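Local coordinates for protein FmtA (Staphylococcus aureus, PDB 5ZH8) that removes D-alanyl esters from wall teichoic acid and lipoteichoic acid, and affects cell wall structure, autolysis and the level of methicillin resistance, at residues K81-S85 with S86-G90; K297-T300 with Q301-Y305; L307-P310 with K311-N314; G369-E372 with V373-K376. All coordinates share one frame; numbering follows the deposited sequence.

How the contacts relate
From the N terminus, contact 1 (81-90) ends helix 74-85 and turns the chain into strand 90-96 of the eight-stranded antiparallel sheet. Contact 2 (297-305) is the last part of helix 292-303, and contact 3 (307-314) follows one residue later, starting helix 310-318. These two touch, centres 11 Å apart, with Tyr305 lying against Pro310 and Thr313 and bonding Asn314. Contact 4 (369-376) opens helix 371-382 after strand 359-365. It returns to contact 1, where Arg374 meets Ser86 and packs on Tyr82 and Phe88, joining the first and last of these helices. Each contact closes only a local turn; all four run in series, without nesting or crossing.

Contact 1. Residues K81-S85 with S86-G90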
ATOM      1  N   LYS A  81     -18.952 -15.401   5.135  1.00 53.68           N
ATOM      2  CA  LYS A  81     -19.159 -14.686   6.384  1.00 54.27           C
ATOM      3  C   LYS A  81     -17.937 -13.858   6.741  1.00 52.48           C
ATOM      4  O   LYS A  81     -18.051 -12.729   7.211  1.00 53.05           O
ATOM      5  CB  LYS A  81     -19.470 -15.676   7.502  1.00 55.91           C
ATOM      6  CG  LYS A  81     -19.895 -15.024   8.794  1.00 57.56           C
ATOM      7  CD  LYS A  81     -20.496 -16.053   9.732  1.00 59.88           C
ATOM      8  CE  LYS A  81     -21.276 -15.390  10.856  1.00 62.27           C
ATOM      9  NZ  LYS A  81     -22.522 -14.696  10.396  1.00 63.69           N
ATOM     10  N   TYR A  82     -16.764 -14.430   6.522  1.00 50.77           N
ATOM     11  CA  TYR A  82     -15.515 -13.728   6.776  1.00 49.38           C
ATOM     12  C   TYR A  82     -15.386 -12.530   5.851  1.00 48.72           C
ATOM     13  O   TYR A  82     -15.097 -11.429   6.310  1.00 48.86           O
ATOM     14  CB  TYR A  82     -14.309 -14.654   6.617  1.00 47.93           C
ATOM     15  CG  TYR A  82     -13.046 -13.892   6.383  1.00 46.48           C
ATOM     16  CD1 TYR A  82     -12.559 -13.030   7.345  1.00 46.80           C
ATOM     17  CD2 TYR A  82     -12.355 -14.006   5.185  1.00 45.18           C
ATOM     18  CE1 TYR A  82     -11.413 -12.298   7.137  1.00 46.12           C
ATOM     19  CE2 TYR A  82     -11.191 -13.286   4.960  1.00 44.37           C
ATOM     20  CZ  TYR A  82     -10.733 -12.427   5.933  1.00 45.03           C
ATOM     21  OH  TYR A  82      -9.583 -11.715   5.709  1.00 44.64           O
ATOM     22  N   LEU A  83     -15.606 -12.739   4.557  1.00 48.38           N
ATOM     23  CA  LEU A  83     -15.487 -11.657   3.571  1.00 47.99           C
ATOM     24  C   LEU A  83     -16.467 -10.524   3.832  1.00 49.55           C
ATOM     25  O   LEU A  83     -16.115  -9.356   3.664  1.00 49.90           O
ATOM     26  CB  LEU A  83     -15.676 -12.183   2.149  1.00 47.46           C
ATOM     27  CG  LEU A  83     -14.573 -13.107   1.635  1.00 46.06           C
ATOM     28  CD1 LEU A  83     -14.907 -13.553   0.221  1.00 45.89           C
ATOM     29  CD2 LEU A  83     -13.213 -12.429   1.683  1.00 45.01           C
ATOM     30  N   GLN A  84     -17.688 -10.857   4.248  1.00 51.07           N
ATOM     31  CA  GLN A  84     -18.665  -9.832   4.580  1.00 52.71           C
ATOM     32  C   GLN A  84     -18.270  -9.055   5.837  1.00 53.04           C
ATOM     33  O   GLN A  84     -18.214  -7.828   5.814  1.00 53.73           O
ATOM     34  CB  GLN A  84     -20.050 -10.435   4.759  1.00 54.75           C
ATOM     35  CG  GLN A  84     -20.693 -10.926   3.481  1.00 55.29           C
ATOM     36  CD  GLN A  84     -22.199 -11.141   3.641  1.00 57.90           C
ATOM     37  OE1 GLN A  84     -22.887 -10.435   4.401  1.00 59.42           O
ATOM     38  NE2 GLN A  84     -22.722 -12.130   2.919  1.00 58.55           N
ATOM     39  N   SER A  85     -17.978  -9.756   6.925  1.00 52.88           N
ATOM     40  CA  SER A  85     -17.687  -9.081   8.192  1.00 53.54           C
ATOM     41  C   SER A  85     -16.318  -8.388   8.215  1.00 52.24           C
ATOM     42  O   SER A  85     -16.087  -7.499   9.031  1.00 53.29           O
ATOM     43  CB  SER A  85     -17.820 -10.051   9.368  1.00 54.39           C
ATOM     44  OG  SER A  85     -16.964 -11.154   9.207  1.00 53.26           O
ATOM     45  N   SER A  86     -15.419  -8.773   7.314  1.00 50.43           N
ATOM     46  CA  SER A  86     -14.135  -8.077   7.172  1.00 49.46           C
ATOM     47  C   SER A  86     -14.192  -6.899   6.185  1.00 49.13           C
ATOM     48  O   SER A  86     -13.172  -6.285   5.898  1.00 48.39           O
ATOM     49  CB  SER A  86     -13.047  -9.065   6.751  1.00 47.88           C
ATOM     50  OG  SER A  86     -13.380  -9.672   5.521  1.00 47.12           O
ATOM     51  N   LEU A  87     -15.383  -6.591   5.678  1.00 49.93           N
ATOM     52  CA  LEU A  87     -15.611  -5.430   4.808  1.00 50.64           C
ATOM     53  C   LEU A  87     -14.855  -5.521   3.489  1.00 49.29           C
ATOM     54  O   LEU A  87     -14.466  -4.516   2.921  1.00 49.26           O
ATOM     55  CB  LEU A  87     -15.264  -4.126   5.539  1.00 51.88           C
ATOM     56  CG  LEU A  87     -15.875  -3.951   6.933  1.00 53.41           C
ATOM     57  CD1 LEU A  87     -15.286  -2.735   7.632  1.00 54.65           C
ATOM     58  CD2 LEU A  87     -17.386  -3.857   6.830  1.00 54.70           C
ATOM     59  N   PHE A  88     -14.664  -6.746   3.011  1.00 48.63           N
ATOM     60  CA  PHE A  88     -13.982  -7.020   1.749  1.00 47.54           C
ATOM     61  C   PHE A  88     -14.679  -6.281   0.615  1.00 48.51           C
ATOM     62  O   PHE A  88     -15.900  -6.357   0.488  1.00 49.61           O
ATOM     63  CB  PHE A  88     -14.011  -8.527   1.493  1.00 46.53           C
ATOM     64  CG  PHE A  88     -13.376  -8.952   0.199  1.00 45.66           C
ATOM     65  CD1 PHE A  88     -12.016  -8.767  -0.028  1.00 44.74           C
ATOM     66  CD2 PHE A  88     -14.137  -9.585  -0.782  1.00 45.93           C
ATOM     67  CE1 PHE A  88     -11.435  -9.186  -1.219  1.00 43.74           C
ATOM     68  CE2 PHE A  88     -13.558 -10.007  -1.969  1.00 44.91           C
ATOM     69  CZ  PHE A  88     -12.206  -9.806  -2.189  1.00 43.71           C
ATOM     70  N   ASN A  89     -13.909  -5.549  -0.186  1.00 48.57           N
ATOM     71  CA  ASN A  89     -14.446  -4.912  -1.391  1.00 49.38           C
ATOM     72  C   ASN A  89     -13.747  -5.473  -2.628  1.00 47.91           C
ATOM     73  O   ASN A  89     -12.615  -5.097  -2.935  1.00 46.91           O
ATOM     74  CB  ASN A  89     -14.288  -3.393  -1.319  1.00 50.83           C
ATOM     75  CG  ASN A  89     -15.161  -2.671  -2.331  1.00 52.40           C
ATOM     76  OD1 ASN A  89     -16.216  -2.140  -1.978  1.00 54.31           O
ATOM     77  ND2 ASN A  89     -14.736  -2.655  -3.593  1.00 51.60           N
ATOM     78  N   GLY A  90     -14.430  -6.379  -3.320  1.00 47.72           N
ATOM     79  CA  GLY A  90     -13.885  -7.024  -4.504  1.00 46.78           C
ATOM     80  C   GLY A  90     -14.656  -8.285  -4.841  1.00 46.79           C
ATOM     81  O   GLY A  90     -15.866  -8.333  -4.643  1.00 47.90           O
TER
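Helix 74-85 stops in a Schellman motif: Leu87 takes a positive phi of 64°, and Phe88 N reaches back to Leu83 O (3.1 Å) while Leu87 N bonds Gln84 O from above the plane of that carbonyl. One residue before Leu83, Tyr82 O is gripped twice by Ser86, through the backbone N and, at 2.6 Å, through OG. A chi1 of 60° tucks this hydroxyl between the backbone N and the carbonyl carbon of its own residue, which turns it back over the helix end. There it also lies over one face of the Tyr82 ring, toward the rim, with Ser86 CB 3.6 Å from Tyr82 CE1. Leu83 and Phe88 run side by side, and Leu83 CD2 makes a CH-pi contact over the Phe88 ring, 4.1 Å from its centroid. Ser85 OG bonds Lys81 O from the face of that carbonyl opposite to Ser85 N. Tyr82 stacks edge-to-face with His377, and Ser86 packs on Ser86 of the second subunit. Since Ser86 OG gives its proton to Tyr82 O, it can accept from Arg374 NH1, so a single hydroxyl links one carbonyl of the last helical turn to a cationic side chain of helix 371-382.

Contact 2. Residues K297-T300 with Q301-Y305; sequences KLIT and QIQQY
With chi1 at -78° and the chain extended beyond CG, Gln301 folds back along the helix beside Lys297, whose own CG, trans to its backbone N (chi1 -173°), points the same way. The result is a side-chain-to-backbone bond one turn back: Gln301 NE2 donates to Lys297 O at 3.1 Å. It comes from above the carbonyl plane, on the face opposite to Gln301 N, which makes the ordinary helical bond to the same oxygen. That oxygen lies close to the plane of the Gln301 amide, and Lys297 CG packs 3.5 Å from NE2. On the apolar side Leu298 and Ile302 run alongside each other and meet through their CD1 methyls, 3.5 Å apart; both also pack on Phe131 of helix 129-142. Gln303 slants across Ile299, while its NE2 bonds Asn356 O. The helix ends in a Schellman motif: Tyr305 has positive phi, its N bonds Ile302 O (2.9 Å), and Lys306 N bonds Gln301 O. Gln301 NE2 also bonds Leu243 O, and OE1 bonds Lys306 NZ. With both ends of its amide bonded, the group is probably restrained in rotation, and it ties the turn at Lys297 to the loop at Leu243 and to Lys306 of the Schellman motif.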
ATOM      1  N   LYS A 297     -10.265 -20.698 -14.204  1.00 50.78           N
ATOM      2  CA  LYS A 297     -10.475 -21.458 -15.436  1.00 51.88           C
ATOM      3  C   LYS A 297      -9.150 -21.661 -16.181  1.00 50.88           C
ATOM      4  O   LYS A 297      -8.910 -22.721 -16.753  1.00 51.36           O
ATOM      5  CB  LYS A 297     -11.496 -20.732 -16.327  1.00 53.49           C
ATOM      6  CG  LYS A 297     -11.922 -21.508 -17.559  1.00 55.57           C
ATOM      7  CD  LYS A 297     -12.799 -20.688 -18.497  1.00 57.39           C
ATOM      8  CE  LYS A 297     -14.206 -20.500 -17.949  1.00 59.18           C
ATOM      9  NZ  LYS A 297     -15.127 -19.922 -18.971  1.00 61.33           N
ATOM     10  N   LEU A 298      -8.295 -20.639 -16.170  1.00 49.35           N
ATOM     11  CA  LEU A 298      -6.967 -20.722 -16.781  1.00 48.20           C
ATOM     12  C   LEU A 298      -6.066 -21.738 -16.080  1.00 47.18           C
ATOM     13  O   LEU A 298      -5.470 -22.594 -16.721  1.00 47.79           O
ATOM     14  CB  LEU A 298      -6.295 -19.348 -16.759  1.00 47.22           C
ATOM     15  CG  LEU A 298      -4.817 -19.278 -17.128  1.00 46.60           C
ATOM     16  CD1 LEU A 298      -4.589 -19.759 -18.552  1.00 47.42           C
ATOM     17  CD2 LEU A 298      -4.319 -17.856 -16.920  1.00 46.18           C
ATOM     18  N   ILE A 299      -5.968 -21.626 -14.765  1.00 46.07           N
ATOM     19  CA  ILE A 299      -5.077 -22.471 -13.977  1.00 45.54           C
ATOM     20  C   ILE A 299      -5.524 -23.931 -13.967  1.00 46.33           C
ATOM     21  O   ILE A 299      -4.699 -24.825 -14.111  1.00 46.43           O
ATOM     22  CB  ILE A 299      -4.952 -21.934 -12.536  1.00 44.76           C
ATOM     23  CG1 ILE A 299      -4.148 -20.638 -12.552  1.00 43.93           C
ATOM     24  CG2 ILE A 299      -4.286 -22.950 -11.614  1.00 44.77           C
ATOM     25  CD1 ILE A 299      -4.422 -19.762 -11.355  1.00 43.69           C
ATOM     26  N   THR A 300      -6.821 -24.170 -13.800  1.00 46.92           N
ATOM     27  CA  THR A 300      -7.333 -25.538 -13.766  1.00 48.18           C
ATOM     28  C   THR A 300      -7.121 -26.249 -15.101  1.00 49.13           C
ATOM     29  O   THR A 300      -6.826 -27.443 -15.132  1.00 50.37           O
ATOM     30  CB  THR A 300      -8.831 -25.588 -13.432  1.00 49.15           C
ATOM     31  OG1 THR A 300      -9.554 -24.752 -14.342  1.00 49.36           O
ATOM     32  CG2 THR A 300      -9.073 -25.150 -12.005  1.00 48.50           C
ATOM     33  N   GLN A 301      -7.282 -25.516 -16.199  1.00 49.00           N
ATOM     34  CA  GLN A 301      -7.070 -26.081 -17.529  1.00 49.76           C
ATOM     35  C   GLN A 301      -5.601 -26.378 -17.818  1.00 48.73           C
ATOM     36  O   GLN A 301      -5.289 -27.385 -18.452  1.00 49.75           O
ATOM     37  CB  GLN A 301      -7.639 -25.162 -18.595  1.00 50.29           C
ATOM     38  CG  GLN A 301      -9.146 -25.258 -18.713  1.00 51.93           C
ATOM     39  CD  GLN A 301      -9.669 -24.435 -19.865  1.00 52.87           C
ATOM     40  OE1 GLN A 301     -10.059 -24.975 -20.897  1.00 54.72           O
ATOM     41  NE2 GLN A 301      -9.658 -23.117 -19.705  1.00 51.64           N
ATOM     42  N   ILE A 302      -4.705 -25.514 -17.350  1.00 46.89           N
ATOM     43  CA  ILE A 302      -3.268 -25.779 -17.445  1.00 46.29           C
ATOM     44  C   ILE A 302      -2.922 -27.007 -16.597  1.00 46.77           C
ATOM     45  O   ILE A 302      -2.184 -27.886 -17.043  1.00 47.71           O
ATOM     46  CB  ILE A 302      -2.418 -24.556 -17.027  1.00 44.55           C
ATOM     47  CG1 ILE A 302      -2.582 -23.431 -18.057  1.00 44.55           C
ATOM     48  CG2 ILE A 302      -0.947 -24.933 -16.909  1.00 44.18           C
ATOM     49  CD1 ILE A 302      -2.194 -22.058 -17.551  1.00 43.46           C
ATOM     50  N   GLN A 303      -3.482 -27.070 -15.392  1.00 46.28           N
ATOM     51  CA  GLN A 303      -3.313 -28.223 -14.516  1.00 46.70           C
ATOM     52  C   GLN A 303      -3.776 -29.509 -15.190  1.00 48.64           C
ATOM     53  O   GLN A 303      -3.218 -30.578 -14.938  1.00 50.14           O
ATOM     54  CB  GLN A 303      -4.068 -28.026 -13.195  1.00 46.27           C
ATOM     55  CG  GLN A 303      -3.320 -27.188 -12.168  1.00 44.73           C
ATOM     56  CD  GLN A 303      -4.095 -27.027 -10.877  1.00 44.64           C
ATOM     57  OE1 GLN A 303      -5.258 -26.624 -10.886  1.00 44.91           O
ATOM     58  NE2 GLN A 303      -3.456 -27.338  -9.760  1.00 44.32           N
ATOM     59  N   GLN A 304      -4.793 -29.402 -16.039  1.00 49.31           N
ATOM     60  CA  GLN A 304      -5.303 -30.544 -16.806  1.00 51.67           C
ATOM     61  C   GLN A 304      -4.597 -30.753 -18.155  1.00 52.10           C
ATOM     62  O   GLN A 304      -5.115 -31.443 -19.024  1.00 53.59           O
ATOM     63  CB  GLN A 304      -6.800 -30.371 -17.027  1.00 53.02           C
ATOM     64  CG  GLN A 304      -7.604 -30.516 -15.752  1.00 53.70           C
ATOM     65  CD  GLN A 304      -8.993 -29.922 -15.855  1.00 54.86           C
ATOM     66  OE1 GLN A 304      -9.336 -29.243 -16.830  1.00 55.26           O
ATOM     67  NE2 GLN A 304      -9.808 -30.175 -14.840  1.00 56.04           N
ATOM     68  N   TYR A 305      -3.422 -30.153 -18.322  1.00 50.99           N
ATOM     69  CA  TYR A 305      -2.571 -30.369 -19.494  1.00 51.72           C
ATOM     70  C   TYR A 305      -3.200 -29.921 -20.807  1.00 52.83           C
ATOM     71  O   TYR A 305      -3.146 -30.637 -21.798  1.00 54.36           O
ATOM     72  CB  TYR A 305      -2.142 -31.837 -19.568  1.00 53.09           C
ATOM     73  CG  TYR A 305      -1.649 -32.363 -18.242  1.00 52.63           C
ATOM     74  CD1 TYR A 305      -0.580 -31.756 -17.596  1.00 51.12           C
ATOM     75  CD2 TYR A 305      -2.254 -33.451 -17.632  1.00 53.97           C
ATOM     76  CE1 TYR A 305      -0.125 -32.221 -16.384  1.00 51.07           C
ATOM     77  CE2 TYR A 305      -1.804 -33.923 -16.419  1.00 54.06           C
ATOM     78  CZ  TYR A 305      -0.738 -33.306 -15.805  1.00 52.57           C
ATOM     79  OH  TYR A 305      -0.293 -33.776 -14.598  1.00 53.02           O
TER

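Contact 3. Residues L307-P310 with K311-N314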
ATOM      1  N   LEU A 307      -2.404 -26.803 -22.248  1.00 50.28           N
ATOM      2  CA  LEU A 307      -1.428 -26.015 -23.007  1.00 49.50           C
ATOM      3  C   LEU A 307      -0.161 -26.794 -23.308  1.00 49.36           C
ATOM      4  O   LEU A 307       0.448 -26.593 -24.353  1.00 49.70           O
ATOM      5  CB  LEU A 307      -1.039 -24.749 -22.248  1.00 48.08           C
ATOM      6  CG  LEU A 307      -2.069 -23.639 -22.183  1.00 48.03           C
ATOM      7  CD1 LEU A 307      -1.387 -22.425 -21.574  1.00 47.11           C
ATOM      8  CD2 LEU A 307      -2.650 -23.314 -23.552  1.00 49.23           C
ATOM      9  N   PHE A 308       0.256 -27.642 -22.370  1.00 48.84           N
ATOM     10  CA  PHE A 308       1.433 -28.476 -22.543  1.00 49.11           C
ATOM     11  C   PHE A 308       1.172 -29.901 -22.057  1.00 50.23           C
ATOM     12  O   PHE A 308       0.254 -30.149 -21.269  1.00 50.32           O
ATOM     13  CB  PHE A 308       2.625 -27.902 -21.772  1.00 47.57           C
ATOM     14  CG  PHE A 308       2.773 -26.409 -21.875  1.00 46.33           C
ATOM     15  CD1 PHE A 308       3.285 -25.818 -23.030  1.00 46.58           C
ATOM     16  CD2 PHE A 308       2.423 -25.593 -20.810  1.00 44.91           C
ATOM     17  CE1 PHE A 308       3.445 -24.447 -23.115  1.00 45.61           C
ATOM     18  CE2 PHE A 308       2.582 -24.222 -20.889  1.00 44.03           C
ATOM     19  CZ  PHE A 308       3.091 -23.650 -22.044  1.00 44.52           C
ATOM     20  N   SER A 309       2.002 -30.829 -22.531  1.00 51.31           N
ATOM     21  CA  SER A 309       2.033 -32.197 -22.018  1.00 52.56           C
ATOM     22  C   SER A 309       2.411 -32.238 -20.530  1.00 51.44           C
ATOM     23  O   SER A 309       2.954 -31.267 -19.996  1.00 50.15           O
ATOM     24  CB  SER A 309       3.061 -33.005 -22.801  1.00 54.20           C
ATOM     25  OG  SER A 309       4.345 -32.424 -22.658  1.00 53.63           O
ATOM     26  N   PRO A 310       2.126 -33.360 -19.853  1.00 52.33           N
ATOM     27  CA  PRO A 310       2.489 -33.463 -18.431  1.00 51.78           C
ATOM     28  C   PRO A 310       3.994 -33.290 -18.144  1.00 51.37           C
ATOM     29  O   PRO A 310       4.357 -32.678 -17.139  1.00 49.92           O
ATOM     30  CB  PRO A 310       2.012 -34.869 -18.050  1.00 53.73           C
ATOM     31  CG  PRO A 310       0.923 -35.181 -19.013  1.00 54.78           C
ATOM     32  CD  PRO A 310       1.314 -34.508 -20.297  1.00 54.32           C
ATOM     33  N   LYS A 311       4.848 -33.814 -19.025  1.00 52.58           N
ATOM     34  CA  LYS A 311       6.307 -33.669 -18.872  1.00 52.32           C
ATOM     35  C   LYS A 311       6.812 -32.219 -18.948  1.00 49.85           C
ATOM     36  O   LYS A 311       7.891 -31.912 -18.435  1.00 49.64           O
ATOM     37  CB  LYS A 311       7.043 -34.533 -19.896  1.00 54.42           C
ATOM     38  CG  LYS A 311       6.944 -36.021 -19.615  1.00 56.95           C
ATOM     39  CD  LYS A 311       7.848 -36.807 -20.560  1.00 59.20           C
ATOM     40  CE  LYS A 311       7.650 -38.306 -20.438  1.00 61.96           C
ATOM     41  NZ  LYS A 311       7.779 -38.783 -19.031  1.00 62.73           N
ATOM     42  N   ILE A 312       6.040 -31.338 -19.582  1.00 48.11           N
ATOM     43  CA  ILE A 312       6.327 -29.896 -19.565  1.00 46.03           C
ATOM     44  C   ILE A 312       5.605 -29.211 -18.397  1.00 44.08           C
ATOM     45  O   ILE A 312       6.209 -28.430 -17.657  1.00 43.04           O
ATOM     46  CB  ILE A 312       5.929 -29.217 -20.900  1.00 45.75           C
ATOM     47  CG1 ILE A 312       6.709 -29.819 -22.080  1.00 47.10           C
ATOM     48  CG2 ILE A 312       6.144 -27.707 -20.838  1.00 44.44           C
ATOM     49  CD1 ILE A 312       8.209 -29.669 -21.994  1.00 47.38           C
ATOM     50  N   THR A 313       4.322 -29.523 -18.230  1.00 43.60           N
ATOM     51  CA  THR A 313       3.482 -28.851 -17.248  1.00 42.36           C
ATOM     52  C   THR A 313       3.903 -29.124 -15.803  1.00 42.27           C
ATOM     53  O   THR A 313       3.977 -28.196 -14.998  1.00 41.07           O
ATOM     54  CB  THR A 313       2.008 -29.259 -17.403  1.00 42.68           C
ATOM     55  OG1 THR A 313       1.551 -28.935 -18.723  1.00 42.77           O
ATOM     56  CG2 THR A 313       1.147 -28.549 -16.367  1.00 41.70           C
ATOM     57  N   ASN A 314       4.171 -30.386 -15.472  1.00 43.40           N
ATOM     58  CA  ASN A 314       4.436 -30.752 -14.077  1.00 43.69           C
ATOM     59  C   ASN A 314       5.620 -29.984 -13.472  1.00 43.32           C
ATOM     60  O   ASN A 314       5.470 -29.358 -12.417  1.00 42.50           O
ATOM     61  CB  ASN A 314       4.633 -32.259 -13.916  1.00 45.69           C
ATOM     62  CG  ASN A 314       3.376 -33.058 -14.213  1.00 46.55           C
ATOM     63  OD1 ASN A 314       2.261 -32.528 -14.218  1.00 45.60           O
ATOM     64  ND2 ASN A 314       3.561 -34.352 -14.482  1.00 48.37           N
TER
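Hydrogen bonds from Ile312 and Thr313 to Ser309 O organise this helix start, three donors meeting on one oxygen. Thr313 N arrives almost head-on at 2.8 Å, whereas Ile312 N and Thr313 OG1 both stand well above the carbonyl plane. A chi1 of -59° sets the threonine hydroxyl opposite its own carbonyl carbon and swings it back toward the preceding turn, with Thr313 OG1 3.0 Å from Ser309 O. Asn314 N continues the helical pattern to Pro310 O, also at 2.8 Å. Ser309 is the N-cap of helix 310-318 and Pro310 its first residue, a place where proline suits the fold because its nitrogen has no hydrogen to offer and the first turn asks for none. Packing contacts fall on Phe308, just ahead of the cap. Its side chain crosses that of Ile312 at about a right angle, with Phe308 CB 3.6 Å from Ile312 CG2, and Thr313 OG1 sits at the edge of its ring, 4.0 Å from Phe308 CD2. The phenyl group also packs on Leu135, Lys138 and Gln139 of helix 129-142. The Asn314 amide spans two other regions: ND2 bonds Gln397 O at the chain's C terminus, and OD1 accepts from Tyr305 OH.

Contact 4. Residues G369-E372 with V373-K376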
ATOM      1  N   GLY A 369      -5.510  -2.693   0.054  1.00 52.42           N
ATOM      2  CA  GLY A 369      -5.396  -3.179   1.416  1.00 52.40           C
ATOM      3  C   GLY A 369      -4.668  -4.498   1.432  1.00 50.83           C
ATOM      4  O   GLY A 369      -4.094  -4.902   0.433  1.00 49.94           O
ATOM      5  N   ASN A 370      -4.701  -5.172   2.571  1.00 50.73           N
ATOM      6  CA  ASN A 370      -3.967  -6.415   2.748  1.00 49.47           C
ATOM      7  C   ASN A 370      -4.775  -7.600   2.218  1.00 48.05           C
ATOM      8  O   ASN A 370      -5.642  -8.148   2.911  1.00 48.62           O
ATOM      9  CB  ASN A 370      -3.630  -6.602   4.223  1.00 50.31           C
ATOM     10  CG  ASN A 370      -2.600  -7.680   4.456  1.00 49.86           C
ATOM     11  OD1 ASN A 370      -2.389  -8.548   3.611  1.00 48.36           O
ATOM     12  ND2 ASN A 370      -1.952  -7.628   5.613  1.00 51.23           N
ATOM     13  N   ASN A 371      -4.485  -8.004   0.986  1.00 46.72           N
ATOM     14  CA  ASN A 371      -5.189  -9.129   0.382  1.00 45.32           C
ATOM     15  C   ASN A 371      -4.601 -10.474   0.845  1.00 44.74           C
ATOM     16  O   ASN A 371      -5.294 -11.487   0.852  1.00 44.14           O
ATOM     17  CB  ASN A 371      -5.150  -9.012  -1.150  1.00 44.29           C
ATOM     18  CG  ASN A 371      -6.295  -9.745  -1.824  1.00 43.61           C
ATOM     19  OD1 ASN A 371      -7.445  -9.677  -1.371  1.00 44.15           O
ATOM     20  ND2 ASN A 371      -5.991 -10.442  -2.916  1.00 42.51           N
ATOM     21  N   GLU A 372      -3.326 -10.474   1.233  1.00 45.10           N
ATOM     22  CA  GLU A 372      -2.596 -11.720   1.523  1.00 44.79           C
ATOM     23  C   GLU A 372      -3.106 -12.382   2.794  1.00 45.76           C
ATOM     24  O   GLU A 372      -3.250 -13.595   2.852  1.00 45.45           O
ATOM     25  CB  GLU A 372      -1.101 -11.459   1.668  1.00 45.07           C
ATOM     26  CG  GLU A 372      -0.254 -12.708   1.491  1.00 44.81           C
ATOM     27  CD  GLU A 372       0.074 -13.021   0.035  1.00 43.54           C
ATOM     28  OE1 GLU A 372       0.041 -12.097  -0.791  1.00 43.42           O
ATOM     29  OE2 GLU A 372       0.392 -14.187  -0.286  1.00 42.46           O
ATOM     30  N   VAL A 373      -3.369 -11.570   3.811  1.00 46.88           N
ATOM     31  CA  VAL A 373      -3.927 -12.068   5.052  1.00 47.56           C
ATOM     32  C   VAL A 373      -5.268 -12.733   4.768  1.00 46.95           C
ATOM     33  O   VAL A 373      -5.589 -13.759   5.366  1.00 47.63           O
ATOM     34  CB  VAL A 373      -4.091 -10.943   6.101  1.00 48.98           C
ATOM     35  CG1 VAL A 373      -4.943 -11.409   7.270  1.00 49.90           C
ATOM     36  CG2 VAL A 373      -2.733 -10.483   6.614  1.00 50.02           C
ATOM     37  N   ARG A 374      -6.035 -12.161   3.844  1.00 46.06           N
ATOM     38  CA  ARG A 374      -7.365 -12.688   3.536  1.00 45.73           C
ATOM     39  C   ARG A 374      -7.271 -14.045   2.856  1.00 44.76           C
ATOM     40  O   ARG A 374      -7.891 -15.008   3.293  1.00 45.33           O
ATOM     41  CB  ARG A 374      -8.161 -11.727   2.644  1.00 45.40           C
ATOM     42  CG  ARG A 374      -8.400 -10.338   3.222  1.00 46.22           C
ATOM     43  CD  ARG A 374      -9.056  -9.451   2.174  1.00 46.26           C
ATOM     44  NE  ARG A 374      -9.524  -8.165   2.697  1.00 47.11           N
ATOM     45  CZ  ARG A 374     -10.607  -8.006   3.449  1.00 47.93           C
ATOM     46  NH1 ARG A 374     -11.338  -9.051   3.811  1.00 48.19           N
ATOM     47  NH2 ARG A 374     -10.953  -6.795   3.857  1.00 48.93           N
ATOM     48  N   ILE A 375      -6.492 -14.110   1.783  1.00 43.79           N
ATOM     49  CA  ILE A 375      -6.381 -15.333   0.995  1.00 43.04           C
ATOM     50  C   ILE A 375      -5.711 -16.457   1.802  1.00 43.17           C
ATOM     51  O   ILE A 375      -6.028 -17.625   1.606  1.00 43.00           O
ATOM     52  CB  ILE A 375      -5.658 -15.072  -0.349  1.00 42.28           C
ATOM     53  CG1 ILE A 375      -5.978 -16.171  -1.367  1.00 41.91           C
ATOM     54  CG2 ILE A 375      -4.151 -14.939  -0.154  1.00 42.38           C
ATOM     55  CD1 ILE A 375      -5.541 -15.847  -2.778  1.00 41.09           C
ATOM     56  N   LYS A 376      -4.810 -16.102   2.717  1.00 43.58           N
ATOM     57  CA  LYS A 376      -4.195 -17.087   3.613  1.00 44.42           C
ATOM     58  C   LYS A 376      -5.222 -17.666   4.556  1.00 44.71           C
ATOM     59  O   LYS A 376      -5.259 -18.870   4.785  1.00 45.28           O
ATOM     60  CB  LYS A 376      -3.069 -16.474   4.441  1.00 45.65           C
ATOM     61  CG  LYS A 376      -1.777 -16.269   3.682  1.00 46.09           C
ATOM     62  CD  LYS A 376      -0.790 -15.471   4.518  1.00 48.02           C
ATOM     63  CE  LYS A 376       0.605 -15.463   3.899  1.00 49.02           C
ATOM     64  NZ  LYS A 376       1.692 -15.409   4.932  1.00 51.36           N
TER
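Val373 meets the side chain of Asn370, the N-cap of helix 371-382, in two ways. Its backbone N donates to Asn370 OD1 at 3.2 Å, nearly straight at the hydrogen (170°) though well above the plane of the amide C=O. Val373 CG2 meanwhile lies against the same amide, 3.5 Å from Asn370 CG, the two side chains crossing at about a right angle. Asn370 reaches these groups because its CG stands trans to the backbone N (chi1 -166°); OD1 also takes a weak bond from Glu372 N. Arg374 comes next and runs extended back past the cap, with CG 3.5 Å from Asn370 O and CD 3.9 Å from Asn371 OD1. Its side chain continues to Phe88, on which it packs, and its NH1 is the donor to Ser86 OG. A terminal helix lying on the antiparallel sheet beside an N-terminal one is a recurring feature of the beta-lactamase fold, and here Asn371 fastens it, its ND2 bonding Thr352 OG1 and Leu363 O on two strands. Ile375 N then bonds Asn371 O, and its side chain lies on Val361, Thr352 and Tyr354. Lys376 N bonds Glu372 O at 3.0 Å, and its chain slants across that of Glu372, CE 3.8 Å from Glu372 CG. Glu372 OE2 and Lys376 NZ stay 5.5 Å apart; OE2 instead makes a salt bridge with Arg341 NE and a hydrogen bond with Tyr354 OH.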